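Local coordinates for beta-galacturonidase (Eisenbergiella tayi, PDB 6NCX), which probably cleaves terminal beta-linked uronic acids from glycosides, as a family 2 glycosyl hydrolase, and binds galacturonate in its TIM barrel, at residues Lys273-His278 / Val507-Phe512; Ser307-His312 / Trp331-Ala336; Ile375-Ala380 / Ser407-Arg412; Val424-Ile429 / Leu462-Gly467. All coordinates share one frame; numbering follows the deposited sequence.

Together the four contacts go round the barrel, each joining two neighbouring strands or their C-terminal ends, and all four reach the same galacturonate. Interaction 1 closes the barrel between its first and last strands; interaction 2 pairs the second and third, interaction 3 the fourth and fifth, interaction 4 the sixth and seventh. Interactions 1, 2 and 4 are wholly buried, while interaction 3, mostly loop, has partly exposed residues at E378, C411 and R412. Interaction 1 combines backbone pairing with apolar and aromatic packing, interaction 2 centres on buried charge, and interaction 4 on a tight polar cluster. R309 of interaction 2 links three of them, reaching N377 of interaction 3 and E465 of interaction 4.

Interaction 1 of 4, residues Lys273-His278 / Val507-Phe512; sequences KGFCRH and VYIWQF. With ADA (alpha-D-galactopyranuronic acid), chain I.
From K273 to C276 and from V507 to I509 two parallel strands run 3.9 Å apart at their closest axis approach, inclined at 39° and paired through G274 N to V507 O, I509 N to G274 O and C276 N to I509 O. Y508 CD2 comes down on G274 CA at 3.5 Å, where any CB would collide with the ring, so the absence of a side chain lets the tyrosine in. F275 lies alongside I509 on the sheet face that meets helix 544-553, and its CD1 reaches F512 CA at 3.6 Å. Beyond the strands C276 O takes F512 N, and C276 CB packs on W510 CE3 at 3.7 Å. The peptide between W510 and Q511 is cis. With CG anti to the backbone N (chi1 -179°), the indole swings back over the contact: Q511 CB lies on one face and sugar atom C4 on the opposite one, while W510 NE1 bonds to N530 OD1. Q511 OE1 meets the edge of the H278 ring; a water donates to Q511 OE1 at 2.6 Å and accepts from H278 N, while H278 ND1 is bonded to Y313. With a serine in place of W510, the sugar would probably lose the flat platform under C3 and C4, N530 OD1 its indole donor, and Q511 and C276 a wall to pack on. The chemistry is divided: backbone bonds close the first barrel strand on the last, and the indole that follows turns this seam into one apolar wall of the galacturonate site.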
# COMPACT_ATOMS: atom_id res chain seq x y z
N LYS C 273 17.81 -6.87 26.45
CA LYS C 273 16.82 -6.12 25.68
C LYS C 273 17.16 -6.45 24.24
O LYS C 273 17.95 -5.76 23.60
CB LYS C 273 16.91 -4.63 25.94
CG LYS C 273 16.83 -4.26 27.39
CD LYS C 273 16.82 -2.76 27.53
CE LYS C 273 18.17 -2.18 27.22
NZ LYS C 273 18.02 -0.72 27.00
N GLY C 274 16.57 -7.53 23.71
CA GLY C 274 17.08 -8.16 22.52
C GLY C 274 16.11 -8.19 21.35
O GLY C 274 14.91 -7.96 21.49
N PHE C 275 16.67 -8.51 20.19
CA PHE C 275 15.89 -8.85 19.01
C PHE C 275 16.34 -10.19 18.45
O PHE C 275 17.54 -10.45 18.33
CB PHE C 275 16.01 -7.77 17.93
CG PHE C 275 15.03 -6.64 18.08
CD1 PHE C 275 13.73 -6.75 17.58
CD2 PHE C 275 15.41 -5.44 18.68
CE1 PHE C 275 12.84 -5.70 17.71
CE2 PHE C 275 14.52 -4.39 18.80
CZ PHE C 275 13.24 -4.51 18.31
N CYS C 276 15.39 -11.05 18.13
CA CYS C 276 15.65 -12.10 17.16
C CYS C 276 15.81 -11.47 15.79
O CYS C 276 14.98 -10.66 15.37
CB CYS C 276 14.49 -13.10 17.13
SG CYS C 276 14.17 -13.93 18.70
N ARG C 277 16.87 -11.84 15.07
CA ARG C 277 17.08 -11.32 13.73
C ARG C 277 17.53 -12.44 12.82
O ARG C 277 18.54 -13.10 13.10
CB ARG C 277 18.10 -10.18 13.73
CG ARG C 277 18.57 -9.81 12.34
CD ARG C 277 19.64 -8.73 12.42
NE ARG C 277 20.11 -8.34 11.10
CZ ARG C 277 21.08 -8.95 10.44
NH1 ARG C 277 21.70 -9.97 10.98
NH2 ARG C 277 21.44 -8.52 9.25
N HIS C 278 16.79 -12.66 11.73
CA HIS C 278 17.22 -13.54 10.65
C HIS C 278 18.20 -12.81 9.74
O HIS C 278 18.22 -11.57 9.68
CB HIS C 278 16.02 -13.99 9.81
CG HIS C 278 15.44 -15.29 10.24
ND1 HIS C 278 16.07 -16.49 10.02
CD2 HIS C 278 14.27 -15.59 10.86
CE1 HIS C 278 15.32 -17.48 10.49
NE2 HIS C 278 14.21 -16.96 10.99
N VAL C 507 14.54 -10.35 27.38
CA VAL C 507 13.71 -10.83 26.29
C VAL C 507 14.41 -10.57 24.96
O VAL C 507 15.18 -9.62 24.82
CB VAL C 507 12.30 -10.18 26.32
CG1 VAL C 507 12.40 -8.64 26.35
CG2 VAL C 507 11.44 -10.65 25.14
N TYR C 508 14.18 -11.47 24.00
CA TYR C 508 14.41 -11.22 22.59
C TYR C 508 13.03 -11.13 21.93
O TYR C 508 12.24 -12.07 22.02
CB TYR C 508 15.25 -12.34 21.94
CG TYR C 508 16.69 -12.33 22.38
CD1 TYR C 508 17.10 -13.11 23.45
CD2 TYR C 508 17.61 -11.50 21.76
CE1 TYR C 508 18.40 -13.07 23.89
CE2 TYR C 508 18.93 -11.46 22.19
CZ TYR C 508 19.30 -12.25 23.26
OH TYR C 508 20.59 -12.23 23.71
N ILE C 509 12.74 -9.98 21.32
CA ILE C 509 11.50 -9.85 20.55
C ILE C 509 11.62 -10.67 19.27
O ILE C 509 12.65 -10.64 18.58
CB ILE C 509 11.20 -8.36 20.27
CG1 ILE C 509 10.77 -7.65 21.56
CG2 ILE C 509 10.07 -8.19 19.25
CD1 ILE C 509 10.53 -6.15 21.40
N TRP C 510 10.59 -11.45 18.98
CA TRP C 510 10.43 -12.01 17.64
C TRP C 510 9.48 -11.10 16.87
O TRP C 510 8.29 -10.99 17.22
CB TRP C 510 9.91 -13.45 17.68
CG TRP C 510 9.79 -14.02 16.28
CD1 TRP C 510 8.78 -13.79 15.38
CD2 TRP C 510 10.72 -14.91 15.62
NE1 TRP C 510 9.03 -14.46 14.21
CE2 TRP C 510 10.20 -15.16 14.32
CE3 TRP C 510 11.93 -15.51 15.99
CZ2 TRP C 510 10.86 -16.00 13.40
CZ3 TRP C 510 12.58 -16.34 15.07
CH2 TRP C 510 12.05 -16.56 13.79
N GLN C 511 9.99 -10.42 15.85
CA GLN C 511 11.42 -10.38 15.51
C GLN C 511 11.74 -9.01 14.91
O GLN C 511 10.85 -8.15 14.77
CB GLN C 511 11.80 -11.48 14.50
CG GLN C 511 11.12 -11.32 13.15
CD GLN C 511 11.56 -12.34 12.13
OE1 GLN C 511 12.75 -12.64 12.00
NE2 GLN C 511 10.60 -12.90 11.39
N PHE C 512 13.00 -8.80 14.53
CA PHE C 512 13.43 -7.49 14.06
C PHE C 512 12.69 -7.10 12.78
O PHE C 512 12.05 -6.04 12.72
CB PHE C 512 14.95 -7.48 13.85
CG PHE C 512 15.43 -6.27 13.10
CD1 PHE C 512 15.93 -6.39 11.81
CD2 PHE C 512 15.34 -5.01 13.68
CE1 PHE C 512 16.36 -5.26 11.11
CE2 PHE C 512 15.75 -3.89 12.98
CZ PHE C 512 16.27 -4.02 11.69
C1 ADA I . 8.66 -20.21 16.73
C2 ADA I . 9.96 -20.28 15.90
C3 ADA I . 10.19 -19.16 14.96
C4 ADA I . 8.96 -18.61 14.32
C5 ADA I . 7.84 -18.39 15.35
C6 ADA I . 6.52 -17.89 14.74
O1 ADA I . 8.81 -19.42 17.89
O2 ADA I . 11.04 -20.44 16.77
O3 ADA I . 11.11 -19.55 13.96
O4 ADA I . 8.48 -19.50 13.34
O5 ADA I . 7.52 -19.66 16.00
O6B ADA I . 6.48 -16.88 14.00
O6A ADA I . 5.48 -18.53 15.00
O HOH W 1 14.55 -10.89 11.41

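Interaction 2 of 4, residues Ser307-His312 / Trp331-Ala336; sequences SIRTVH and WEENHA. With ADA (alpha-D-galactopyranuronic acid), chain I.
E333 OE2 is gripped by three N-H groups. R309 NH2 reaches E333 OE2 at 2.8 Å on the syn side of the carboxylate, R309 NE at 3.1 Å from above the carboxylate plane, and W331 NE1 at 2.8 Å on the anti side. The arginine thus holds one oxygen side-on with two nitrogens in a salt bridge, its guanidinium turned 67° from the carboxylate. Extended from CG to NE, with CG anti to the backbone N (chi1 177°), R309 runs over the indole of W331 and lays CG on the five-membered ring, 3.7 Å from its centroid, a CH-pi contact. R309 NH2 has a further partner in N377 OD1. The other oxygen, E333 OE1, accepts H312 ND1 at 3.0 Å, nearly in line with its own C-O bond and in the plane of the imidazole. V311 CB sits over the centre of one face of that ring, next to a cis peptide, and the far nitrogen, H312 NE2, is hydrogen-bonded to sugar O3 at 2.7 Å; either could be the donor. Backbone bonds of the parallel pairing underlie all this: W331 N to I308 O and T310 N to W331 O join the strands, and A336 N to H312 O ties the loops beyond them. This is the pairing of a beta-alpha-beta unit, the second and third strands of the barrel linked through helix 317-326. Four donors on one buried carboxylate are likely to fix its rotation, and E333 probably acts as a second-shell residue that helps orient H312, whose outer nitrogen meets the sugar.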
# COMPACT_ATOMS: atom_id res chain seq x y z
N SER C 307 21.10 -6.40 22.49
CA SER C 307 21.40 -7.79 22.18
C SER C 307 20.61 -8.27 20.95
O SER C 307 19.50 -7.80 20.69
CB SER C 307 21.08 -8.67 23.40
OG SER C 307 21.67 -9.96 23.30
N ILE C 308 21.21 -9.20 20.20
CA ILE C 308 20.58 -9.88 19.07
C ILE C 308 20.67 -11.38 19.29
O ILE C 308 21.64 -11.89 19.86
CB ILE C 308 21.20 -9.50 17.69
CG1 ILE C 308 22.68 -9.86 17.64
CG2 ILE C 308 21.02 -8.03 17.36
CD1 ILE C 308 23.02 -11.16 16.87
N ARG C 309 19.66 -12.10 18.81
CA ARG C 309 19.67 -13.56 18.79
C ARG C 309 19.64 -14.03 17.34
O ARG C 309 18.75 -13.66 16.58
CB ARG C 309 18.49 -14.12 19.60
CG ARG C 309 18.42 -15.62 19.55
CD ARG C 309 17.29 -16.20 20.39
NE ARG C 309 17.14 -17.60 20.03
CZ ARG C 309 16.01 -18.18 19.66
NH1 ARG C 309 14.87 -17.49 19.66
NH2 ARG C 309 16.00 -19.45 19.32
N THR C 310 20.62 -14.86 16.97
CA THR C 310 20.84 -15.28 15.58
C THR C 310 19.91 -16.43 15.20
O THR C 310 20.32 -17.58 15.03
CB THR C 310 22.29 -15.71 15.37
OG1 THR C 310 22.52 -16.91 16.12
CG2 THR C 310 23.29 -14.64 15.80
N VAL C 311 18.64 -16.11 15.04
CA VAL C 311 17.67 -17.12 14.64
C VAL C 311 17.88 -17.45 13.16
O VAL C 311 17.99 -16.56 12.31
CB VAL C 311 16.23 -16.64 14.94
CG1 VAL C 311 16.11 -16.25 16.41
CG2 VAL C 311 15.83 -15.45 14.05
N HIS C 312 18.00 -18.74 12.83
CA HIS C 312 18.19 -19.86 13.76
C HIS C 312 19.41 -20.64 13.31
O HIS C 312 19.29 -21.79 12.95
CB HIS C 312 16.98 -20.82 13.78
CG HIS C 312 15.71 -20.20 14.28
ND1 HIS C 312 15.51 -19.86 15.60
CD2 HIS C 312 14.56 -19.89 13.63
CE1 HIS C 312 14.30 -19.37 15.75
NE2 HIS C 312 13.70 -19.37 14.57
N TRP C 331 23.43 -13.85 21.39
CA TRP C 331 23.08 -15.26 21.50
C TRP C 331 23.27 -15.87 20.11
O TRP C 331 22.62 -15.45 19.14
CB TRP C 331 21.64 -15.41 21.99
CG TRP C 331 20.97 -16.78 21.90
CD1 TRP C 331 20.86 -17.58 20.80
CD2 TRP C 331 20.24 -17.44 22.95
NE1 TRP C 331 20.14 -18.72 21.10
CE2 TRP C 331 19.76 -18.66 22.42
CE3 TRP C 331 19.98 -17.13 24.29
CZ2 TRP C 331 19.01 -19.57 23.19
CZ3 TRP C 331 19.23 -18.05 25.06
CH2 TRP C 331 18.76 -19.25 24.50
N GLU C 332 24.21 -16.83 20.00
CA GLU C 332 24.46 -17.54 18.75
C GLU C 332 24.11 -19.01 18.94
O GLU C 332 24.48 -19.61 19.96
CB GLU C 332 25.91 -17.40 18.28
CG GLU C 332 26.19 -18.29 17.09
CD GLU C 332 27.26 -17.76 16.14
OE1 GLU C 332 26.92 -17.00 15.22
OE2 GLU C 332 28.43 -18.15 16.30
N GLU C 333 23.41 -19.58 17.97
CA GLU C 333 22.91 -20.94 18.10
C GLU C 333 23.20 -21.76 16.85
O GLU C 333 23.45 -21.22 15.76
CB GLU C 333 21.39 -20.94 18.42
CG GLU C 333 20.45 -20.28 17.39
CD GLU C 333 18.99 -20.29 17.85
OE1 GLU C 333 18.09 -20.48 16.99
OE2 GLU C 333 18.72 -20.12 19.07
N ASN C 334 23.19 -23.09 17.01
CA ASN C 334 23.37 -23.95 15.85
C ASN C 334 22.12 -23.88 14.96
O ASN C 334 21.10 -23.29 15.32
CB ASN C 334 23.74 -25.38 16.29
CG ASN C 334 22.56 -26.20 16.88
OD1 ASN C 334 21.55 -25.67 17.35
ND2 ASN C 334 22.72 -27.52 16.87
N HIS C 335 22.23 -24.45 13.77
CA HIS C 335 21.18 -24.35 12.76
C HIS C 335 20.14 -25.43 13.00
O HIS C 335 20.38 -26.60 12.71
CB HIS C 335 21.73 -24.47 11.35
CG HIS C 335 20.65 -24.44 10.31
ND1 HIS C 335 20.77 -25.08 9.09
CD2 HIS C 335 19.43 -23.86 10.31
CE1 HIS C 335 19.66 -24.89 8.39
NE2 HIS C 335 18.84 -24.15 9.11
N ALA C 336 18.97 -25.02 13.51
CA ALA C 336 17.84 -25.91 13.73
C ALA C 336 16.65 -25.09 14.23
O ALA C 336 16.82 -24.22 15.09
CB ALA C 336 18.18 -27.03 14.73
C1 ADA I . 8.66 -20.21 16.73
C2 ADA I . 9.96 -20.28 15.90
C3 ADA I . 10.19 -19.16 14.96
C4 ADA I . 8.96 -18.61 14.32
C5 ADA I . 7.84 -18.39 15.35
C6 ADA I . 6.52 -17.89 14.74
O1 ADA I . 8.81 -19.42 17.89
O2 ADA I . 11.04 -20.44 16.77
O3 ADA I . 11.11 -19.55 13.96
O4 ADA I . 8.48 -19.50 13.34
O5 ADA I . 7.52 -19.66 16.00
O6B ADA I . 6.48 -16.88 14.00
O6A ADA I . 5.48 -18.53 15.00

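Interaction 3 of 4, residues Ile375-Ala380 / Ser407-Arg412; sequences ILNECA and SSASCR. With ADA (alpha-D-galactopyranuronic acid), chain I.
The guanidinium of R412 has one face under the backbone of the other segment, with C379 O 3.3 Å above its plane and A380 CA farther out on the same face; E378 O approaches obliquely, 2.6 Å from R412 NH2. The E378 carboxylate rests against C411, whose SG lies 3.4 Å from E378 CD, while E378 OE2 sits 3.0 Å from sugar O1. Next to it the N377 amide gives ND2 to sugar O2 at 2.9 Å in a nearly straight bond (163°). E378 N donates to A409 O at 2.9 Å, fixing the type II turn L376-C379 on the fifth strand. Earlier in both segments, a chi1 of 176° at S408 turns OG toward the other chain segment, where it donates to I375 O at 2.6 Å, and a water links the same carbonyl to A409 N. Were E378 an alanine, sugar O1 would probably lose a carboxylate neighbour and a gap would open beside C411 SG. An Asn-Glu pair just past the fourth barrel strand is the familiar signature of clan GH-A glycoside hydrolases, and here both side chains face the galacturonate.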
# COMPACT_ATOMS: atom_id res chain seq x y z
N ILE C 375 21.08 -24.03 21.25
CA ILE C 375 20.96 -25.21 20.41
C ILE C 375 19.49 -25.47 20.14
O ILE C 375 18.61 -25.06 20.90
CB ILE C 375 21.61 -26.49 21.03
CG1 ILE C 375 20.93 -26.90 22.34
CG2 ILE C 375 23.10 -26.34 21.20
CD1 ILE C 375 21.27 -28.34 22.77
N LEU C 376 19.23 -26.15 19.02
CA LEU C 376 17.99 -26.87 18.77
C LEU C 376 16.74 -26.05 19.12
O LEU C 376 15.90 -26.47 19.91
CB LEU C 376 17.99 -28.21 19.52
CG LEU C 376 19.10 -29.17 19.06
CD1 LEU C 376 19.10 -30.48 19.87
CD2 LEU C 376 18.99 -29.45 17.56
N ASN C 377 16.65 -24.86 18.52
CA ASN C 377 15.46 -24.02 18.69
C ASN C 377 14.16 -24.79 18.47
O ASN C 377 13.84 -25.21 17.34
CB ASN C 377 15.50 -22.81 17.74
CG ASN C 377 14.20 -22.01 17.79
OD1 ASN C 377 13.99 -21.17 18.68
ND2 ASN C 377 13.31 -22.30 16.86
N GLU C 378 13.39 -24.97 19.55
CA GLU C 378 12.06 -25.58 19.51
C GLU C 378 12.06 -27.00 18.95
O GLU C 378 11.08 -27.43 18.33
CB GLU C 378 11.09 -24.71 18.70
CG GLU C 378 10.69 -23.39 19.35
CD GLU C 378 9.37 -22.85 18.79
OE1 GLU C 378 8.94 -23.29 17.70
OE2 GLU C 378 8.74 -22.01 19.47
N CYS C 379 13.11 -27.78 19.19
CA CYS C 379 13.07 -29.18 18.78
C CYS C 379 12.40 -30.04 19.88
O CYS C 379 11.87 -29.52 20.86
CB CYS C 379 14.46 -29.66 18.40
SG CYS C 379 15.06 -28.74 16.96
N ALA C 380 12.40 -31.37 19.70
CA ALA C 380 11.54 -32.27 20.48
C ALA C 380 12.15 -32.61 21.84
O ALA C 380 12.43 -33.77 22.17
CB ALA C 380 11.25 -33.53 19.68
N SER C 407 22.23 -22.75 26.40
CA SER C 407 20.79 -22.76 26.55
C SER C 407 20.15 -23.27 25.27
O SER C 407 20.83 -23.61 24.30
CB SER C 407 20.28 -21.36 26.92
OG SER C 407 18.89 -21.40 27.18
N SER C 408 18.82 -23.33 25.27
CA SER C 408 18.04 -23.72 24.10
C SER C 408 16.65 -23.11 24.22
O SER C 408 16.00 -23.22 25.27
CB SER C 408 17.94 -25.24 23.99
OG SER C 408 17.11 -25.61 22.90
N ALA C 409 16.18 -22.48 23.14
CA ALA C 409 14.88 -21.81 23.18
C ALA C 409 13.79 -22.86 23.05
O ALA C 409 13.68 -23.54 22.02
CB ALA C 409 14.77 -20.75 22.07
N SER C 410 12.99 -23.03 24.10
CA SER C 410 12.01 -24.10 24.16
C SER C 410 10.61 -23.59 23.91
O SER C 410 10.28 -22.43 24.19
CB SER C 410 12.04 -24.80 25.52
OG SER C 410 11.02 -25.78 25.57
N CYS C 411 9.77 -24.48 23.38
CA CYS C 411 8.33 -24.22 23.31
C CYS C 411 7.51 -25.37 23.89
O CYS C 411 6.28 -25.36 23.77
CB CYS C 411 7.90 -23.95 21.86
SG CYS C 411 8.21 -25.33 20.76
N ARG C 412 8.16 -26.36 24.51
CA ARG C 412 7.42 -27.46 25.12
C ARG C 412 6.98 -26.97 26.50
O ARG C 412 7.61 -27.20 27.53
CB ARG C 412 8.25 -28.74 25.16
CG ARG C 412 8.94 -29.13 23.83
CD ARG C 412 8.01 -29.52 22.63
NE ARG C 412 8.47 -28.84 21.41
CZ ARG C 412 8.40 -29.31 20.16
NH1 ARG C 412 7.88 -30.50 19.92
NH2 ARG C 412 8.85 -28.57 19.15
C1 ADA I . 8.66 -20.21 16.73
C2 ADA I . 9.96 -20.28 15.90
C3 ADA I . 10.19 -19.16 14.96
C4 ADA I . 8.96 -18.61 14.32
C5 ADA I . 7.84 -18.39 15.35
C6 ADA I . 6.52 -17.89 14.74
O1 ADA I . 8.81 -19.42 17.89
O2 ADA I . 11.04 -20.44 16.77
O3 ADA I . 11.11 -19.55 13.96
O4 ADA I . 8.48 -19.50 13.34
O5 ADA I . 7.52 -19.66 16.00
O6B ADA I . 6.48 -16.88 14.00
O6A ADA I . 5.48 -18.53 15.00
O HOH W 2 17.69 -22.38 20.81
O HOH W 3 11.57 -27.29 22.50

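Interaction 4 of 4, residues Val424-Ile429 / Leu462-Gly467; sequences VVSYNI and LITEIG. With ADA (alpha-D-galactopyranuronic acid), chain I.
N428 and T464 make the tight part of this contact: T464 OG1 donates to N428 OD1 at 2.7 Å, and on the methyl side T464 CG2 is pressed to 3.4 Å from S426 CB, closer than carbons usually sit. N428 CG lies anti to its carbonyl carbon (chi1 -55°), which lays the amide against the E465 carboxylate in a stack, the planes only 15° apart and N428 CG 3.4 Å from E465 CD. At the start of the strands the fit is looser, an ordinary van der Waals touch of V424 CG1 on L462 CD1 at 3.8 Å, and the Y427 ring leads away toward helix 439-453, its hydroxyl bonded to R412 O. The I429 side chain crosses that of I463 at about a right angle, CD1 to CD1 3.6 Å, and lies alongside that of I466. Every touching residue is buried; the E465 end is covered by the bound sugar, whose O2 donates to E465 OE1 at 2.9 Å. The parallel register slips by one residue between Y427 and N428, a beta bulge: Y427 O takes T464 N, and the next bond is I429 N to E465 O. E465 OE1 also forms a salt bridge with R309, and OE2 is bonded to Y430 OH. The T464 bond to OD1 probably fixes the amide flip, turning ND2 to N377 OD1; the stack, with R309 and Y430, is likely to hold the E465 carboxylate in place beside the sugar.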
# COMPACT_ATOMS: atom_id res chain seq x y z
N VAL C 424 21.12 -21.70 31.26
CA VAL C 424 20.01 -20.76 31.23
C VAL C 424 18.79 -21.47 30.65
O VAL C 424 18.91 -22.21 29.66
CB VAL C 424 20.37 -19.51 30.40
CG1 VAL C 424 19.18 -18.57 30.27
CG2 VAL C 424 21.59 -18.80 31.04
N VAL C 425 17.64 -21.28 31.28
CA VAL C 425 16.37 -21.76 30.76
C VAL C 425 15.76 -20.66 29.88
O VAL C 425 15.70 -19.49 30.28
CB VAL C 425 15.41 -22.15 31.90
CG1 VAL C 425 14.03 -22.49 31.35
CG2 VAL C 425 15.98 -23.31 32.70
N SER C 426 15.29 -21.05 28.69
CA SER C 426 14.79 -20.08 27.72
C SER C 426 13.51 -20.59 27.06
O SER C 426 13.41 -21.75 26.68
CB SER C 426 15.85 -19.81 26.65
OG SER C 426 17.01 -19.23 27.21
N TYR C 427 12.53 -19.69 26.93
CA TYR C 427 11.22 -20.06 26.40
C TYR C 427 10.72 -19.10 25.32
O TYR C 427 10.91 -17.88 25.39
CB TYR C 427 10.22 -20.17 27.55
CG TYR C 427 10.02 -21.61 27.94
CD1 TYR C 427 10.82 -22.20 28.90
CD2 TYR C 427 9.08 -22.40 27.29
CE1 TYR C 427 10.67 -23.55 29.24
CE2 TYR C 427 8.92 -23.75 27.62
CZ TYR C 427 9.71 -24.32 28.60
OH TYR C 427 9.56 -25.64 28.93
N ASN C 428 10.07 -19.68 24.32
CA ASN C 428 9.34 -18.93 23.31
C ASN C 428 7.84 -19.03 23.61
O ASN C 428 7.28 -20.14 23.62
CB ASN C 428 9.62 -19.48 21.91
CG ASN C 428 11.10 -19.51 21.58
OD1 ASN C 428 11.91 -18.82 22.21
ND2 ASN C 428 11.46 -20.29 20.57
N ILE C 429 7.19 -17.88 23.81
CA ILE C 429 5.77 -17.81 24.13
C ILE C 429 5.09 -16.74 23.28
O ILE C 429 5.68 -15.71 22.94
CB ILE C 429 5.56 -17.52 25.64
CG1 ILE C 429 6.14 -16.14 25.98
CG2 ILE C 429 6.18 -18.65 26.49
CD1 ILE C 429 5.75 -15.62 27.36
N LEU C 462 15.16 -16.62 30.42
CA LEU C 462 14.96 -15.66 29.35
C LEU C 462 13.72 -16.01 28.55
O LEU C 462 13.43 -17.19 28.32
CB LEU C 462 16.16 -15.62 28.38
CG LEU C 462 17.50 -15.10 28.89
CD1 LEU C 462 18.60 -15.59 27.99
CD2 LEU C 462 17.51 -13.58 28.99
N ILE C 463 12.99 -14.99 28.11
CA ILE C 463 11.99 -15.17 27.07
C ILE C 463 12.73 -14.94 25.76
O ILE C 463 13.05 -13.81 25.39
CB ILE C 463 10.78 -14.25 27.26
CG1 ILE C 463 9.96 -14.71 28.47
CG2 ILE C 463 9.90 -14.26 26.02
CD1 ILE C 463 9.22 -16.01 28.23
N THR C 464 13.08 -16.02 25.08
CA THR C 464 13.84 -15.93 23.85
C THR C 464 12.99 -15.60 22.64
O THR C 464 13.54 -15.31 21.58
CB THR C 464 14.64 -17.22 23.63
OG1 THR C 464 13.86 -18.36 24.03
CG2 THR C 464 15.89 -17.18 24.45
N GLU C 465 11.66 -15.59 22.77
CA GLU C 465 10.79 -15.17 21.68
C GLU C 465 9.47 -14.69 22.25
O GLU C 465 8.83 -15.40 23.02
CB GLU C 465 10.55 -16.32 20.69
CG GLU C 465 11.69 -16.55 19.73
CD GLU C 465 11.38 -17.61 18.72
OE1 GLU C 465 12.34 -18.27 18.23
OE2 GLU C 465 10.18 -17.80 18.40
N ILE C 466 9.06 -13.49 21.85
CA ILE C 466 7.70 -13.00 22.03
C ILE C 466 7.50 -11.91 20.99
O ILE C 466 8.45 -11.27 20.56
CB ILE C 466 7.47 -12.50 23.49
CG1 ILE C 466 5.98 -12.32 23.81
CG2 ILE C 466 8.19 -11.22 23.74
CD1 ILE C 466 5.69 -12.44 25.33
N GLY C 467 6.26 -11.72 20.58
CA GLY C 467 5.95 -10.71 19.59
C GLY C 467 4.58 -10.97 18.99
O GLY C 467 3.79 -11.77 19.51
C1 ADA I . 8.66 -20.21 16.73
C2 ADA I . 9.96 -20.28 15.90
C3 ADA I . 10.19 -19.16 14.96
C4 ADA I . 8.96 -18.61 14.32
C5 ADA I . 7.84 -18.39 15.35
C6 ADA I . 6.52 -17.89 14.74
O1 ADA I . 8.81 -19.42 17.89
O2 ADA I . 11.04 -20.44 16.77
O3 ADA I . 11.11 -19.55 13.96
O4 ADA I . 8.48 -19.50 13.34
O5 ADA I . 7.52 -19.66 16.00
O6B ADA I . 6.48 -16.88 14.00
O6A ADA I . 5.48 -18.53 15.00